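Local coordinates for acyl-coenzyme A oxidase 3 (Yarrowia lipolytica, PDB 5YS9), which oxidises acyl-CoA thioesters to trans-2-enoyl-CoA with FAD and molecular oxygen, releasing hydrogen peroxide in peroxisomal fatty acid beta-oxidation, at residues C159-E164 against W199-A204; T176-I181 against C213-L218; D185-N190 against I271-M276. All coordinates share one frame; numbering follows the deposited sequence.

All three contacts belong to the mixed beta sheet that forms the middle part of the acyl-CoA oxidase fold. Along the chain the first partners, 159-164, 176-181 and 185-190, all come before the second ones, 199-204, 213-218 and 271-276, so the connections interleave. Contacts 2 and 3 are close neighbours, with centres about 8 Å apart, because strands 177-181 and 186-190 pair antiparallel. Contact 1 lies about 16 Å from contact 2 and about 19 Å from contact 3, centre to centre, and it meets contact 2 where strand 158-161 runs beside strand 210-219. Contact 1, at the flavin end of the sheet, supplies part of the FAD site, while contact 3 ties together strands farther from it.

Contact 1 of 3, residues C159-E164 against W199-A204; sequences CFAMTE and WWIGGA. With FAD (flavin-adenine dinucleotide), chain C.
T163 and W199 join the two segments through one backbone bond: W199 N donates to T163 O at 3.0 Å, reaching it from above the carbonyl plane. Most of the remaining direct contact is made by side-chain carbons and the C159 sulfur. I201 turns both branches toward strand 159-161, its CG2 meeting C159 SG at 3.6 Å and its CD1 lying 4.0 Å from A161 CB. A branched residue suits this place because its two arms can touch two small neighbours at once.

The polar work is done on the flavin, which both segments grip along its pyrimidine edge. T163 OG1 donates to FAD N1 at 2.8 Å; chi1 of -62° sets this hydroxyl beside its backbone N, facing N1. Separately, T163 N donates to FAD O2 at 3.2 Å, and M162 N adds a weak bond to O2. F160 O accepts from FAD N3 at 3.1 Å, and from the other segment G202 N donates to FAD O4 at 3.2 Å. Water 1 accepts from F160 N and lies near both G202 O and O4.

One face of the W200 indole lies over the C8-C9 end of the flavin, offset rather than centred, with CG 3.6 Å from FAD C9; W199 CD1 covers the opposite face. With an alanine here the C8-C9 side of the flavin would probably lose its backing and be freer to tilt.

Donors gathered at N1 and O2 would be expected to stabilise the negative charge that builds up there when the flavin is reduced, as in related acyl-CoA dehydrogenases.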
loop_
_atom_site.group_PDB
_atom_site.type_symbol
_atom_site.label_atom_id
_atom_site.label_comp_id
_atom_site.label_asym_id
_atom_site.label_seq_id
_atom_site.Cartn_x
_atom_site.Cartn_y
_atom_site.Cartn_z
ATOM N N CYS A 159 5.269 15.302 26.044
ATOM C CA CYS A 159 4.622 14.888 24.819
ATOM C C CYS A 159 3.840 16.130 24.303
ATOM O O CYS A 159 3.926 17.232 24.903
ATOM C CB CYS A 159 3.700 13.684 25.114
ATOM S SG CYS A 159 2.291 14.066 26.200
ATOM N N PHE A 160 3.176 15.961 23.173
ATOM C CA PHE A 160 2.628 17.054 22.413
ATOM C C PHE A 160 1.168 16.755 22.169
ATOM O O PHE A 160 0.842 15.864 21.407
ATOM C CB PHE A 160 3.411 17.075 21.101
ATOM C CG PHE A 160 3.153 18.254 20.226
ATOM C CD1 PHE A 160 3.882 19.405 20.374
ATOM C CD2 PHE A 160 2.236 18.178 19.204
ATOM C CE1 PHE A 160 3.672 20.479 19.548
ATOM C CE2 PHE A 160 2.015 19.247 18.377
ATOM C CZ PHE A 160 2.737 20.399 18.549
ATOM N N ALA A 161 0.283 17.526 22.778
ATOM C CA ALA A 161 -1.118 17.186 22.714
ATOM C C ALA A 161 -1.910 18.238 21.985
ATOM O O ALA A 161 -2.379 19.192 22.564
ATOM C CB ALA A 161 -1.662 16.978 24.112
ATOM N N MET A 162 -2.082 18.020 20.699
ATOM C CA MET A 162 -2.815 18.935 19.876
ATOM C C MET A 162 -4.023 18.232 19.315
ATOM O O MET A 162 -5.141 18.671 19.477
ATOM C CB MET A 162 -1.907 19.410 18.763
ATOM C CG MET A 162 -2.557 20.245 17.700
ATOM S SD MET A 162 -1.392 20.419 16.360
ATOM C CE MET A 162 -0.581 21.915 16.847
ATOM N N THR A 163 -3.788 17.091 18.706
ATOM C CA THR A 163 -4.846 16.367 18.045
ATOM C C THR A 163 -5.922 15.902 19.007
ATOM O O THR A 163 -5.647 15.470 20.110
ATOM C CB THR A 163 -4.285 15.192 17.249
ATOM O OG1 THR A 163 -3.425 15.698 16.241
ATOM C CG2 THR A 163 -5.378 14.441 16.593
ATOM N N GLU A 164 -7.160 16.011 18.557
ATOM C CA GLU A 164 -8.302 15.576 19.331
ATOM C C GLU A 164 -9.025 14.567 18.503
ATOM O O GLU A 164 -8.848 14.470 17.300
ATOM C CB GLU A 164 -9.246 16.750 19.677
ATOM C CG GLU A 164 -8.759 17.551 20.867
ATOM C CD GLU A 164 -9.464 18.897 21.083
ATOM O OE1 GLU A 164 -10.491 19.172 20.379
ATOM O OE2 GLU A 164 -8.947 19.693 21.946
ATOM N N TRP A 199 -6.006 12.792 21.334
ATOM C CA TRP A 199 -5.935 11.547 20.606
ATOM C C TRP A 199 -4.668 11.470 19.823
ATOM O O TRP A 199 -4.187 12.474 19.337
ATOM C CB TRP A 199 -7.140 11.391 19.653
ATOM C CG TRP A 199 -7.506 9.914 19.461
ATOM C CD1 TRP A 199 -7.085 9.085 18.458
ATOM C CD2 TRP A 199 -8.285 9.097 20.334
ATOM N NE1 TRP A 199 -7.561 7.803 18.653
ATOM C CE2 TRP A 199 -8.325 7.795 19.786
ATOM C CE3 TRP A 199 -8.976 9.338 21.516
ATOM C CZ2 TRP A 199 -9.048 6.748 20.379
ATOM C CZ3 TRP A 199 -9.693 8.270 22.116
ATOM C CH2 TRP A 199 -9.716 7.013 21.544
ATOM N N TRP A 200 -4.166 10.248 19.680
ATOM C CA TRP A 200 -2.879 9.921 19.067
ATOM C C TRP A 200 -1.646 10.554 19.738
ATOM O O TRP A 200 -0.598 10.716 19.082
ATOM C CB TRP A 200 -2.862 10.225 17.552
ATOM C CG TRP A 200 -3.798 9.439 16.769
ATOM C CD1 TRP A 200 -4.746 9.897 15.931
ATOM C CD2 TRP A 200 -3.860 8.018 16.718
ATOM N NE1 TRP A 200 -5.439 8.839 15.374
ATOM C CE2 TRP A 200 -4.910 7.675 15.865
ATOM C CE3 TRP A 200 -3.140 7.000 17.328
ATOM C CZ2 TRP A 200 -5.257 6.348 15.616
ATOM C CZ3 TRP A 200 -3.499 5.674 17.068
ATOM C CH2 TRP A 200 -4.538 5.376 16.237
ATOM N N ILE A 201 -1.733 10.863 21.036
ATOM C CA ILE A 201 -0.601 11.545 21.724
ATOM C C ILE A 201 0.527 10.531 22.059
ATOM O O ILE A 201 0.443 9.747 23.050
ATOM C CB ILE A 201 -1.033 12.298 23.019
ATOM C CG1 ILE A 201 -2.311 13.118 22.788
ATOM C CG2 ILE A 201 0.076 13.228 23.478
ATOM C CD1 ILE A 201 -2.310 14.002 21.539
ATOM N N GLY A 202 1.571 10.553 21.225
ATOM C CA GLY A 202 2.750 9.709 21.429
ATOM C C GLY A 202 3.412 9.984 22.755
ATOM O O GLY A 202 3.633 11.131 23.094
ATOM N N GLY A 203 3.665 8.928 23.540
ATOM C CA GLY A 203 4.277 9.071 24.874
ATOM C C GLY A 203 3.301 9.230 26.027
ATOM O O GLY A 203 3.670 9.032 27.190
ATOM N N ALA A 204 2.066 9.638 25.721
ATOM C CA ALA A 204 1.090 9.922 26.777
ATOM C C ALA A 204 0.612 8.680 27.482
ATOM O O ALA A 204 0.248 8.739 28.651
ATOM C CB ALA A 204 -0.108 10.690 26.234
HETATM P PA FAD C . -8.816 14.965 9.452
HETATM O O1A FAD C . -10.168 14.969 10.054
HETATM O O2A FAD C . -8.033 16.217 9.354
HETATM O O5B FAD C . -9.009 14.442 7.973
HETATM C C5B FAD C . -9.582 13.166 7.739
HETATM C C4B FAD C . -9.759 12.915 6.256
HETATM O O4B FAD C . -10.612 13.911 5.704
HETATM C C3B FAD C . -8.442 13.020 5.536
HETATM O O3B FAD C . -8.376 12.034 4.526
HETATM C C2B FAD C . -8.487 14.350 4.850
HETATM O O2B FAD C . -7.859 14.242 3.587
HETATM C C1B FAD C . -9.956 14.645 4.687
HETATM N N9A FAD C . -10.127 16.104 4.823
HETATM C C8A FAD C . -9.985 16.836 5.935
HETATM N N7A FAD C . -10.188 18.137 5.675
HETATM C C5A FAD C . -10.462 18.251 4.377
HETATM C C6A FAD C . -10.776 19.346 3.448
HETATM N N6A FAD C . -10.842 20.620 3.868
HETATM N N1A FAD C . -10.992 19.027 2.163
HETATM C C2A FAD C . -10.928 17.765 1.728
HETATM N N3A FAD C . -10.650 16.729 2.513
HETATM C C4A FAD C . -10.416 16.908 3.818
HETATM N N1 FAD C . -0.981 14.424 16.919
HETATM C C2 FAD C . -0.371 15.082 17.915
HETATM O O2 FAD C . -0.731 16.224 18.187
HETATM N N3 FAD C . 0.619 14.568 18.627
HETATM C C4 FAD C . 1.075 13.356 18.404
HETATM O O4 FAD C . 1.986 12.907 19.087
HETATM C C4X FAD C . 0.465 12.562 17.338
HETATM N N5 FAD C . 0.882 11.330 17.074
HETATM C C5X FAD C . 0.298 10.625 16.104
HETATM C C6 FAD C . 0.756 9.352 15.873
HETATM C C7 FAD C . 0.190 8.587 14.893
HETATM C C7M FAD C . 0.727 7.206 14.664
HETATM C C8 FAD C . -0.916 9.139 14.082
HETATM C C8M FAD C . -1.547 8.323 12.997
HETATM C C9 FAD C . -1.374 10.421 14.304
HETATM C C9A FAD C . -0.807 11.188 15.293
HETATM N N10 FAD C . -1.250 12.492 15.542
HETATM C C10 FAD C . -0.627 13.185 16.583
HETATM C "C1'" FAD C . -2.358 13.089 14.797
HETATM C "C2'" FAD C . -2.058 13.536 13.378
HETATM O "O2'" FAD C . -1.258 14.703 13.447
HETATM C "C3'" FAD C . -3.384 13.829 12.677
HETATM O "O3'" FAD C . -4.048 12.585 12.547
HETATM C "C4'" FAD C . -3.347 14.465 11.287
HETATM O "O4'" FAD C . -2.544 15.637 11.240
HETATM C "C5'" FAD C . -4.728 14.920 10.877
HETATM O "O5'" FAD C . -5.575 13.803 10.731
HETATM P P FAD C . -7.037 13.772 11.332
HETATM O O1P FAD C . -7.185 12.474 12.022
HETATM O O2P FAD C . -7.277 15.045 12.055
HETATM O O3P FAD C . -7.945 13.752 10.034
HETATM O O HOH W 1 3.143 13.595 21.462
#

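Contact 2 of 3, residues T176-I181 against C213-L218; sequences TTATYI and CFARLL
T176 and R216 start a ladder of four backbone bonds between parallel strands. R216 N donates to T176 O at 2.7 Å, in the carbonyl plane, and R216 O in turn accepts from A178 N at 2.9 Å. A178 O then takes L218 N, and the last rung, Y180 N to L218 O at 3.0 Å, is nearly straight at 169°. The alternate residues T177 and T179 spend their backbone groups on N190 and I188 of the next strand, while A215 pairs with K227.

Several polar ends find partners outside the pair. T176 OG1 bonds E164, Y180 OH bonds D185, and T177 OG1 makes a weak bond to N190 O. R216 NE forms a salt bridge with D223, and its NH2 reaches the carbonyls of A172 and L174.

On the face that carries T177, T179 and L218, L218 CD1 crosses the methyl CG2 of T177 at 3.9 Å and the hydroxyl OG1 of T179 at 3.7 Å. Separately, A178 CB meets A215 CB at 3.8 Å; alanines suit this buried spot because A215 CB is also only 3.3 Å from T176 O, leaving little room. The strand directions diverge by 41°, a twisted parallel pair within the mixed sheet of the acyl-CoA dehydrogenase middle domain.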
loop_
_atom_site.group_PDB
_atom_site.type_symbol
_atom_site.label_atom_id
_atom_site.label_comp_id
_atom_site.label_asym_id
_atom_site.label_seq_id
_atom_site.Cartn_x
_atom_site.Cartn_y
_atom_site.Cartn_z
ATOM N N THR A 176 -10.737 21.848 23.209
ATOM C CA THR A 176 -10.254 21.859 24.602
ATOM C C THR A 176 -10.058 23.306 25.014
ATOM O O THR A 176 -9.543 24.100 24.238
ATOM C CB THR A 176 -8.949 21.060 24.802
ATOM O OG1 THR A 176 -9.134 19.728 24.308
ATOM C CG2 THR A 176 -8.610 20.964 26.278
ATOM N N THR A 177 -10.485 23.627 26.228
ATOM C CA THR A 177 -10.529 25.009 26.716
ATOM C C THR A 177 -9.597 25.252 27.862
ATOM O O THR A 177 -9.372 24.354 28.670
ATOM C CB THR A 177 -11.932 25.418 27.199
ATOM O OG1 THR A 177 -12.329 24.627 28.331
ATOM C CG2 THR A 177 -12.920 25.307 26.082
ATOM N N ALA A 178 -9.098 26.490 27.934
ATOM C CA ALA A 178 -8.187 26.970 28.963
ATOM C C ALA A 178 -8.778 28.305 29.481
ATOM O O ALA A 178 -8.672 29.342 28.823
ATOM C CB ALA A 178 -6.792 27.181 28.346
ATOM N N THR A 179 -9.415 28.283 30.638
ATOM C CA THR A 179 -10.198 29.425 31.071
ATOM C C THR A 179 -9.452 30.173 32.161
ATOM O O THR A 179 -9.094 29.560 33.159
ATOM C CB THR A 179 -11.577 28.968 31.552
ATOM O OG1 THR A 179 -12.249 28.326 30.466
ATOM C CG2 THR A 179 -12.396 30.147 31.934
ATOM N N TYR A 180 -9.186 31.472 31.974
ATOM C CA TYR A 180 -8.410 32.222 32.965
ATOM C C TYR A 180 -9.313 32.519 34.164
ATOM O O TYR A 180 -10.449 32.934 33.980
ATOM C CB TYR A 180 -7.798 33.524 32.378
ATOM C CG TYR A 180 -6.952 34.313 33.392
ATOM C CD1 TYR A 180 -5.806 33.761 33.949
ATOM C CD2 TYR A 180 -7.323 35.589 33.813
ATOM C CE1 TYR A 180 -5.057 34.446 34.886
ATOM C CE2 TYR A 180 -6.567 36.298 34.743
ATOM C CZ TYR A 180 -5.440 35.722 35.281
ATOM O OH TYR A 180 -4.681 36.387 36.212
ATOM N N ILE A 181 -8.798 32.256 35.356
ATOM C CA ILE A 181 -9.416 32.680 36.589
ATOM C C ILE A 181 -8.489 33.671 37.270
ATOM O O ILE A 181 -7.410 33.319 37.700
ATOM C CB ILE A 181 -9.621 31.484 37.517
ATOM C CG1 ILE A 181 -10.369 30.384 36.788
ATOM C CG2 ILE A 181 -10.380 31.893 38.756
ATOM C CD1 ILE A 181 -11.570 30.889 36.035
ATOM N N CYS A 213 -0.207 21.232 25.967
ATOM C CA CYS A 213 -1.628 21.097 25.644
ATOM C C CYS A 213 -2.110 22.292 24.810
ATOM O O CYS A 213 -1.978 23.450 25.221
ATOM C CB CYS A 213 -2.444 20.976 26.928
ATOM S SG CYS A 213 -4.238 20.786 26.680
ATOM N N PHE A 214 -2.662 21.995 23.649
ATOM C CA PHE A 214 -3.266 22.989 22.778
ATOM C C PHE A 214 -4.740 23.179 23.192
ATOM O O PHE A 214 -5.511 22.225 23.150
ATOM C CB PHE A 214 -3.135 22.574 21.296
ATOM C CG PHE A 214 -1.737 22.705 20.767
ATOM C CD1 PHE A 214 -0.733 21.809 21.157
ATOM C CD2 PHE A 214 -1.394 23.725 19.873
ATOM C CE1 PHE A 214 0.576 21.941 20.693
ATOM C CE2 PHE A 214 -0.070 23.858 19.394
ATOM C CZ PHE A 214 0.910 22.967 19.811
ATOM N N ALA A 215 -5.094 24.392 23.611
ATOM C CA ALA A 215 -6.449 24.732 24.046
ATOM C C ALA A 215 -6.884 26.138 23.631
ATOM O O ALA A 215 -6.062 27.014 23.442
ATOM C CB ALA A 215 -6.572 24.577 25.545
ATOM N N ARG A 216 -8.189 26.341 23.502
ATOM C CA ARG A 216 -8.721 27.658 23.221
ATOM C C ARG A 216 -8.537 28.538 24.431
ATOM O O ARG A 216 -8.912 28.167 25.519
ATOM C CB ARG A 216 -10.208 27.584 22.921
ATOM C CG ARG A 216 -10.658 26.384 22.127
ATOM C CD ARG A 216 -11.900 26.734 21.335
ATOM N NE ARG A 216 -11.654 27.882 20.487
ATOM C CZ ARG A 216 -11.345 27.810 19.206
ATOM N NH1 ARG A 216 -11.126 28.906 18.526
ATOM N NH2 ARG A 216 -11.251 26.644 18.610
ATOM N N LEU A 217 -7.970 29.713 24.237
ATOM C CA LEU A 217 -7.750 30.589 25.358
ATOM C C LEU A 217 -8.980 31.440 25.575
ATOM O O LEU A 217 -9.411 32.160 24.698
ATOM C CB LEU A 217 -6.526 31.461 25.118
ATOM C CG LEU A 217 -6.233 32.588 26.105
ATOM C CD1 LEU A 217 -5.742 32.058 27.430
ATOM C CD2 LEU A 217 -5.217 33.533 25.505
ATOM N N LEU A 218 -9.551 31.320 26.758
ATOM C CA LEU A 218 -10.744 32.050 27.086
ATOM C C LEU A 218 -10.483 32.959 28.262
ATOM O O LEU A 218 -10.176 32.503 29.344
ATOM C CB LEU A 218 -11.865 31.075 27.432
ATOM C CG LEU A 218 -12.154 29.947 26.446
ATOM C CD1 LEU A 218 -13.245 29.041 26.964
ATOM C CD2 LEU A 218 -12.543 30.492 25.092
#

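Contact 3 of 3, residues D185-N190 against I271-M276; sequences DEFIIN and IPRQNM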
loop_
_atom_site.group_PDB
_atom_site.type_symbol
_atom_site.label_atom_id
_atom_site.label_comp_id
_atom_site.label_asym_id
_atom_site.label_seq_id
_atom_site.Cartn_x
_atom_site.Cartn_y
_atom_site.Cartn_z
ATOM N N ASP A 185 -5.176 33.320 39.669
ATOM C CA ASP A 185 -4.147 33.448 38.652
ATOM C C ASP A 185 -3.819 32.120 37.963
ATOM O O ASP A 185 -2.666 31.757 37.802
ATOM C CB ASP A 185 -2.893 34.072 39.240
ATOM C CG ASP A 185 -2.031 34.701 38.198
ATOM O OD1 ASP A 185 -2.563 35.108 37.160
ATOM O OD2 ASP A 185 -0.821 34.785 38.406
ATOM N N GLU A 186 -4.861 31.399 37.583
ATOM C CA GLU A 186 -4.769 30.070 37.010
ATOM C C GLU A 186 -5.517 29.940 35.677
ATOM O O GLU A 186 -6.382 30.749 35.341
ATOM C CB GLU A 186 -5.336 29.074 38.023
ATOM C CG GLU A 186 -4.450 28.857 39.259
ATOM C CD GLU A 186 -4.993 27.764 40.184
ATOM O OE1 GLU A 186 -6.218 27.717 40.427
ATOM O OE2 GLU A 186 -4.194 26.937 40.663
ATOM N N PHE A 187 -5.146 28.923 34.905
ATOM C CA PHE A 187 -6.007 28.411 33.838
ATOM C C PHE A 187 -6.693 27.123 34.288
ATOM O O PHE A 187 -6.092 26.310 34.970
ATOM C CB PHE A 187 -5.238 28.163 32.543
ATOM C CG PHE A 187 -4.749 29.410 31.891
ATOM C CD1 PHE A 187 -5.639 30.261 31.263
ATOM C CD2 PHE A 187 -3.394 29.735 31.913
ATOM C CE1 PHE A 187 -5.185 31.408 30.652
ATOM C CE2 PHE A 187 -2.935 30.893 31.319
ATOM C CZ PHE A 187 -3.832 31.732 30.680
ATOM N N ILE A 188 -7.959 26.980 33.900
ATOM C CA ILE A 188 -8.685 25.740 33.980
ATOM C C ILE A 188 -8.670 25.096 32.587
ATOM O O ILE A 188 -9.305 25.607 31.661
ATOM C CB ILE A 188 -10.136 25.967 34.413
ATOM C CG1 ILE A 188 -10.176 26.687 35.779
ATOM C CG2 ILE A 188 -10.886 24.632 34.491
ATOM C CD1 ILE A 188 -11.603 26.913 36.307
ATOM N N ILE A 189 -7.975 23.956 32.471
ATOM C CA ILE A 189 -7.959 23.150 31.256
ATOM C C ILE A 189 -9.091 22.115 31.283
ATOM O O ILE A 189 -9.168 21.299 32.220
ATOM C CB ILE A 189 -6.639 22.405 31.061
ATOM C CG1 ILE A 189 -5.413 23.354 31.249
ATOM C CG2 ILE A 189 -6.641 21.735 29.689
ATOM C CD1 ILE A 189 -5.484 24.664 30.474
ATOM N N ASN A 190 -9.973 22.166 30.273
ATOM C CA ASN A 190 -11.154 21.329 30.261
ATOM C C ASN A 190 -11.455 20.748 28.886
ATOM O O ASN A 190 -11.427 21.445 27.860
ATOM C CB ASN A 190 -12.398 22.048 30.827
ATOM C CG ASN A 190 -13.523 21.082 31.183
ATOM O OD1 ASN A 190 -13.407 20.256 32.128
ATOM N ND2 ASN A 190 -14.598 21.126 30.394
ATOM N N ILE A 271 -4.074 24.955 36.389
ATOM C CA ILE A 271 -2.641 25.222 36.195
ATOM C C ILE A 271 -2.326 26.708 36.438
ATOM O O ILE A 271 -3.184 27.549 36.197
ATOM C CB ILE A 271 -2.107 24.822 34.790
ATOM C CG1 ILE A 271 -2.783 25.598 33.687
ATOM C CG2 ILE A 271 -2.246 23.324 34.541
ATOM C CD1 ILE A 271 -2.095 25.417 32.364
ATOM N N PRO A 272 -1.092 27.039 36.869
ATOM C CA PRO A 272 -0.801 28.483 36.973
ATOM C C PRO A 272 -0.837 29.163 35.589
ATOM O O PRO A 272 -0.570 28.499 34.587
ATOM C CB PRO A 272 0.607 28.520 37.599
ATOM C CG PRO A 272 0.855 27.147 38.157
ATOM C CD PRO A 272 0.084 26.222 37.234
ATOM N N ARG A 273 -1.205 30.443 35.537
ATOM C CA ARG A 273 -1.049 31.284 34.319
ATOM C C ARG A 273 0.328 31.146 33.615
ATOM O O ARG A 273 0.442 31.128 32.366
ATOM C CB ARG A 273 -1.242 32.764 34.678
ATOM C CG ARG A 273 -1.384 33.729 33.502
ATOM C CD ARG A 273 -1.547 35.191 33.975
ATOM N NE ARG A 273 -0.221 35.825 34.019
ATOM C CZ ARG A 273 0.507 36.059 35.103
ATOM N NH1 ARG A 273 1.715 36.577 34.964
ATOM N NH2 ARG A 273 0.047 35.798 36.313
ATOM N N GLN A 274 1.370 31.028 34.422
ATOM C CA GLN A 274 2.732 31.004 33.910
ATOM C C GLN A 274 3.036 29.742 33.061
ATOM O O GLN A 274 4.114 29.646 32.434
ATOM C CB GLN A 274 3.726 31.118 35.078
ATOM C CG GLN A 274 3.741 32.456 35.804
ATOM C CD GLN A 274 2.689 32.640 36.897
ATOM O OE1 GLN A 274 1.797 31.802 37.118
ATOM N NE2 GLN A 274 2.783 33.768 37.585
ATOM N N ASN A 275 2.103 28.781 33.059
ATOM C CA ASN A 275 2.318 27.539 32.345
ATOM C C ASN A 275 1.981 27.695 30.904
ATOM O O ASN A 275 2.428 26.894 30.105
ATOM C CB ASN A 275 1.509 26.389 32.941
ATOM C CG ASN A 275 2.206 25.701 34.097
ATOM O OD1 ASN A 275 1.935 24.543 34.378
ATOM N ND2 ASN A 275 3.098 26.393 34.766
ATOM N N MET A 276 1.168 28.694 30.580
ATOM C CA MET A 276 0.943 29.092 29.199
ATOM C C MET A 276 2.231 29.602 28.650
ATOM O O MET A 276 2.869 30.438 29.275
ATOM C CB MET A 276 -0.064 30.215 29.108
ATOM C CG MET A 276 -0.256 30.746 27.687
ATOM S SD MET A 276 -1.500 32.063 27.649
ATOM C CE MET A 276 -1.251 32.666 25.968
#
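D185 OD1 is gripped by two donors. R273 NH2 reaches it at 2.8 Å, close to the guanidinium plane, and OD1 accepts through its syn lone pair, the side of the other carboxylate oxygen; Y180 OH bonds it as well. The carboxylate and guanidinium are nearly coplanar, 26° apart. NH2 also forms a salt bridge with OD2, but that distance is improbably short and its detail doubtful. R273 NE, meanwhile, is taken by V283 O.

Beside the charges the backbones pair. R273 N donates to D185 O at 3.0 Å, almost straight at 171°. Next come the two bonds of the antiparallel hydrogen-bonded pair F187 and I271: F187 N to I271 O at 2.7 Å and I271 N to F187 O at 2.8 Å. E186 faces P272 as a non-hydrogen-bonded pair, a place where proline's missing N-H costs nothing across the strands. D185 and E186 together form a G1 beta bulge opposite I181, with D185 at positive phi.

I271 holds CG1 between its backbone N and carbonyl carbon (chi1 62°), which sets CG1 against F187 CB at 3.7 Å and CD1 4.0 Å from I189 CD1. R273 O meets the F187 ring edge near CE2 at 3.5 Å, M276 CB packs against the same atom, and M276 SD makes an oblique Met-aromatic contact 4.8 Å from the ring centroid. F229 meets this ring edge-to-face.

The chemistry thus divides into a charged side at D185 and R273, where the carboxylate probably stays ionised, and an apolar side at F187, I271 and M276, where flexible methionine and flat phenylalanine pack as the 3-10 turn 273-275 leaves the strand.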